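Local structure of hydrolase, haloacid dehalogenase-like family (Streptococcus pneumoniae, 2FI1) at residues A[113-118]-A[122-127]. The protein probably acts as a hydrolase of the haloacid dehalogenase-like family and binds a calcium ion in the crystal; its substrate is not established. Sequence-based numbering, arbitrary orientation.
Sequences EILEKT and AYFTEV
Leu115 of helix 110-117 divides its two methyls between Val127 and Phe124 of strand 124-128. The tighter half is the meeting with Val127, where Leu115 CD1 and Val127 CG2 approach tip to tip at 3.6 Å. With chi1 of Val127 at 176°, CG1 is turned opposite the backbone N and CG2 is the methyl presented to the leucine. The other leucine methyl makes a looser contact: Leu115 CD2 is 4.1 Å from Phe124 CE2, approaching the ring obliquely, with the two side chains crossing at about a right angle. Tyr123 CB lies 4.2 Å above one face of that same ring, offset toward its rim. No hydrogen bond joins the two segments, and their contact is wholly apolar. The solvent side is looser: Glu116 and Lys117 on the helix, and Thr125 on the other segment, are exposed and make no contact across. At the helix end, Ile114 O accepts two bonds, from Thr118 N and from Thr118 OG1 (2.8 Å), which reach it from opposite faces of the carbonyl plane. Beyond the contact, Glu126 forms a salt bridge with Lys149 and hydrogen bonds with Tyr145 and Tyr150. Leu115 and Phe124 both also touch Leu103, and Val127 packs on Val111 and Leu112. Helix 110-117 is the connecting helix of the beta-alpha-beta unit between strands 100-104 and 124-128, the latter an outermost strand of the five-stranded parallel sheet of this HAD-type Rossmann-like fold.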
loop_
_atom_site.group_PDB
_atom_site.type_symbol
_atom_site.label_atom_id
_atom_site.label_comp_id
_atom_site.label_asym_id
_atom_site.label_seq_id
_atom_site.Cartn_x
_atom_site.Cartn_y
_atom_site.Cartn_z
ATOM N N GLU A 113 9.030 9.696 0.973
ATOM C CA GLU A 113 8.490 10.615 1.984
ATOM C C GLU A 113 7.469 9.940 2.882
ATOM O O GLU A 113 7.437 10.169 4.086
ATOM C CB GLU A 113 7.806 11.815 1.320
ATOM C CG GLU A 113 8.719 12.705 0.484
ATOM C CD GLU A 113 7.954 13.713 -0.371
ATOM O OE1 GLU A 113 6.733 13.909 -0.150
ATOM O OE2 GLU A 113 8.579 14.310 -1.271
ATOM N N ILE A 114 6.614 9.120 2.295
ATOM C CA ILE A 114 5.610 8.397 3.064
ATOM C C ILE A 114 6.270 7.458 4.076
ATOM O O ILE A 114 5.833 7.372 5.220
ATOM C CB ILE A 114 4.667 7.592 2.143
ATOM C CG1 ILE A 114 3.880 8.548 1.236
ATOM C CG2 ILE A 114 3.716 6.701 2.945
ATOM C CD1 ILE A 114 2.904 9.451 1.948
ATOM N N LEU A 115 7.319 6.762 3.659
ATOM C CA LEU A 115 8.034 5.844 4.552
ATOM C C LEU A 115 8.708 6.582 5.709
ATOM O O LEU A 115 8.803 6.055 6.820
ATOM C CB LEU A 115 9.074 5.052 3.765
ATOM C CG LEU A 115 8.540 4.201 2.612
ATOM C CD1 LEU A 115 9.674 3.458 1.924
ATOM C CD2 LEU A 115 7.489 3.223 3.110
ATOM N N GLU A 116 9.176 7.796 5.458
ATOM C CA GLU A 116 9.742 8.631 6.515
ATOM C C GLU A 116 8.660 9.119 7.481
ATOM O O GLU A 116 8.809 9.030 8.705
ATOM C CB GLU A 116 10.470 9.838 5.913
ATOM C CG GLU A 116 11.743 9.506 5.167
ATOM C CD GLU A 116 12.822 8.891 6.037
ATOM O OE1 GLU A 116 12.818 9.119 7.267
ATOM O OE2 GLU A 116 13.693 8.191 5.477
ATOM N N LYS A 117 7.563 9.640 6.944
ATOM C CA LYS A 117 6.499 10.174 7.780
ATOM C C LYS A 117 5.873 9.108 8.671
ATOM O O LYS A 117 5.424 9.415 9.777
ATOM C CB LYS A 117 5.414 10.825 6.922
ATOM C CG LYS A 117 5.814 12.157 6.328
ATOM C CD LYS A 117 4.635 12.807 5.628
ATOM C CE LYS A 117 4.834 12.886 4.141
ATOM N NZ LYS A 117 5.808 13.971 3.835
ATOM N N THR A 118 5.836 7.865 8.196
ATOM C CA THR A 118 5.273 6.750 8.966
ATOM C C THR A 118 6.327 5.965 9.753
ATOM O O THR A 118 6.002 4.960 10.398
ATOM C CB THR A 118 4.500 5.781 8.054
ATOM O OG1 THR A 118 5.374 5.273 7.049
ATOM C CG2 THR A 118 3.318 6.477 7.398
ATOM N N ALA A 122 13.296 2.719 7.900
ATOM C CA ALA A 122 14.413 1.951 8.442
ATOM C C ALA A 122 14.309 0.455 8.193
ATOM O O ALA A 122 15.316 -0.248 8.280
ATOM C CB ALA A 122 14.560 2.216 9.935
ATOM N N TYR A 123 13.115 -0.042 7.875
ATOM C CA TYR A 123 12.940 -1.474 7.675
ATOM C C TYR A 123 13.421 -2.001 6.334
ATOM O O TYR A 123 13.684 -3.191 6.214
ATOM C CB TYR A 123 11.478 -1.890 7.892
ATOM C CG TYR A 123 11.149 -1.939 9.354
ATOM C CD1 TYR A 123 11.664 -2.956 10.148
ATOM C CD2 TYR A 123 10.402 -0.936 9.969
ATOM C CE1 TYR A 123 11.409 -2.990 11.502
ATOM C CE2 TYR A 123 10.146 -0.972 11.341
ATOM C CZ TYR A 123 10.659 -1.993 12.088
ATOM O OH TYR A 123 10.416 -2.003 13.441
ATOM N N PHE A 124 13.540 -1.138 5.318
ATOM C CA PHE A 124 13.699 -1.626 3.954
ATOM C C PHE A 124 15.129 -1.663 3.495
ATOM O O PHE A 124 15.822 -0.658 3.514
ATOM C CB PHE A 124 12.829 -0.804 3.003
ATOM C CG PHE A 124 11.380 -0.926 3.334
ATOM C CD1 PHE A 124 10.660 -2.040 2.941
ATOM C CD2 PHE A 124 10.760 0.012 4.132
ATOM C CE1 PHE A 124 9.342 -2.198 3.297
ATOM C CE2 PHE A 124 9.430 -0.144 4.499
ATOM C CZ PHE A 124 8.721 -1.262 4.074
ATOM N N THR A 125 15.561 -2.845 3.083
ATOM C CA THR A 125 16.878 -3.012 2.484
ATOM C C THR A 125 16.958 -2.266 1.156
ATOM O O THR A 125 17.962 -1.611 0.863
ATOM C CB THR A 125 17.203 -4.498 2.323
ATOM O OG1 THR A 125 17.277 -5.101 3.625
ATOM C CG2 THR A 125 18.511 -4.706 1.581
ATOM N N GLU A 126 15.900 -2.347 0.353
ATOM C CA GLU A 126 15.790 -1.526 -0.848
ATOM C C GLU A 126 14.326 -1.239 -1.141
ATOM O O GLU A 126 13.458 -2.106 -0.970
ATOM C CB GLU A 126 16.455 -2.179 -2.064
ATOM C CG GLU A 126 16.441 -1.262 -3.296
ATOM C CD GLU A 126 17.322 -1.703 -4.449
ATOM O OE1 GLU A 126 18.321 -2.415 -4.245
ATOM O OE2 GLU A 126 17.002 -1.319 -5.592
ATOM N N VAL A 127 14.075 -0.001 -1.550
ATOM C CA VAL A 127 12.773 0.460 -2.018
ATOM C C VAL A 127 12.896 0.720 -3.516
ATOM O O VAL A 127 13.737 1.525 -3.942
ATOM C CB VAL A 127 12.325 1.740 -1.299
ATOM C CG1 VAL A 127 11.015 2.252 -1.881
ATOM C CG2 VAL A 127 12.196 1.505 0.196
#